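Local coordinates for conserved hypothetical membrane lipoprotein (Ureaplasma parvum, PDB 3K63) that is of unknown function, a membrane-associated lipoprotein whose lipoprotein-associated type-17 domain makes up most of this fragment, at residues Pro25-Asn28 against Tyr29-Leu33. Residues are numbered along the deposited sequence; the frame is centred on the assembly and turned at random.
Sequences PNQN and YDQLL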
# COMPACT_ATOMS: atom_id res chain seq x y z
N PRO A 25 11.21 -4.92 7.98
CA PRO A 25 10.97 -6.35 7.82
C PRO A 25 10.11 -7.09 8.86
O PRO A 25 9.32 -7.97 8.48
CB PRO A 25 12.38 -6.93 7.73
CG PRO A 25 13.20 -5.95 8.53
CD PRO A 25 12.66 -4.64 8.01
N ASN A 26 10.22 -6.76 10.14
CA ASN A 26 9.44 -7.48 11.15
C ASN A 26 8.30 -6.74 11.83
O ASN A 26 8.03 -6.96 13.01
CB ASN A 26 10.37 -8.04 12.23
CG ASN A 26 11.71 -8.47 11.68
OD1 ASN A 26 12.69 -7.73 11.74
ND2 ASN A 26 11.74 -9.67 11.09
N GLN A 27 7.62 -5.86 11.10
CA GLN A 27 6.51 -5.11 11.69
C GLN A 27 5.23 -5.22 10.87
O GLN A 27 5.26 -5.08 9.65
CB GLN A 27 6.89 -3.63 11.85
CG GLN A 27 8.05 -3.37 12.79
CD GLN A 27 8.29 -1.89 12.98
OE1 GLN A 27 7.48 -1.18 13.58
NE2 GLN A 27 9.42 -1.40 12.46
N ASN A 28 4.11 -5.46 11.54
CA ASN A 28 2.83 -5.58 10.85
C ASN A 28 2.30 -4.22 10.42
O ASN A 28 2.81 -3.18 10.81
CB ASN A 28 1.78 -6.23 11.75
CG ASN A 28 2.16 -7.62 12.19
OD1 ASN A 28 1.52 -8.18 13.09
ND2 ASN A 28 3.19 -8.19 11.57
N TYR A 29 1.24 -4.25 9.62
CA TYR A 29 0.62 -3.04 9.13
C TYR A 29 0.12 -2.17 10.26
O TYR A 29 0.29 -0.95 10.21
CB TYR A 29 -0.57 -3.37 8.24
CG TYR A 29 -0.24 -4.25 7.06
CD1 TYR A 29 0.90 -4.01 6.29
CD2 TYR A 29 -1.08 -5.29 6.69
CE1 TYR A 29 1.19 -4.79 5.17
CE2 TYR A 29 -0.80 -6.07 5.58
CZ TYR A 29 0.34 -5.81 4.83
OH TYR A 29 0.64 -6.56 3.72
N ASP A 30 -0.50 -2.78 11.27
CA ASP A 30 -1.05 -1.99 12.36
C ASP A 30 -0.03 -1.42 13.35
O ASP A 30 -0.42 -0.81 14.33
CB ASP A 30 -2.14 -2.78 13.10
CG ASP A 30 -1.65 -4.09 13.71
OD1 ASP A 30 -0.43 -4.37 13.65
OD2 ASP A 30 -2.50 -4.82 14.26
N GLN A 31 1.25 -1.65 13.11
CA GLN A 31 2.31 -1.13 13.98
C GLN A 31 3.05 -0.03 13.20
O GLN A 31 4.03 0.56 13.69
CB GLN A 31 3.29 -2.24 14.38
CG GLN A 31 2.69 -3.29 15.32
CD GLN A 31 3.58 -4.52 15.47
OE1 GLN A 31 4.57 -4.69 14.75
NE2 GLN A 31 3.22 -5.40 16.42
N LEU A 32 2.57 0.27 12.00
CA LEU A 32 3.20 1.27 11.14
C LEU A 32 2.30 2.43 10.74
O LEU A 32 1.24 2.24 10.16
CB LEU A 32 3.73 0.63 9.87
CG LEU A 32 4.93 -0.29 10.02
CD1 LEU A 32 5.11 -1.05 8.73
CD2 LEU A 32 6.18 0.51 10.37
N LEU A 33 2.74 3.63 11.06
CA LEU A 33 1.98 4.82 10.71
C LEU A 33 2.07 5.02 9.19
O LEU A 33 3.10 4.71 8.58
CB LEU A 33 2.56 6.04 11.40
CG LEU A 33 2.31 6.21 12.90
CD1 LEU A 33 3.32 7.19 13.48
CD2 LEU A 33 0.87 6.70 13.14
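Gln31 N donates to Asn28 O over 3.2 Å, reaching that oxygen from above the carbonyl plane, 61° out of it; the chain, extended at Gln27 and Asn28, runs without a break into the single 3-10 turn 29-31. One residue on, Leu32 N bonds to Tyr29 O at 3.1 Å and carries the same spacing forward. The side chain of Gln31 then folds back over the start of the turn: with CG anti to its own carbonyl carbon (chi1 -69°) and the chain extended beyond, OE1 accepts a weak bond of 3.3 Å from Asn28 N and lies 3.6 Å from Gln27 CA. Gln31 thus grips both the backbone N and the backbone O of Asn28, the first weakly. Beside it, Asp30 OD1 rests 3.5 Å from Asn28 CB. Leu32, buried, sets CG 3.7 Å from Asn28 O and crosses the Gln27 side chain at about a right angle, CD2 in van der Waals contact with Gln27 OE1 at 3.9 Å. The Tyr29 ring packs against Phe19 of strand 17-21, and its hydroxyl is hydrogen-bonded to Phe19 N and Asp18 OD1. The arrangement is a single 3-10 turn with i+3 to i backbone bonds, in the surface loop joining strand 17-21 to helix 34-40; Leu33 takes the N-cap position of that helix.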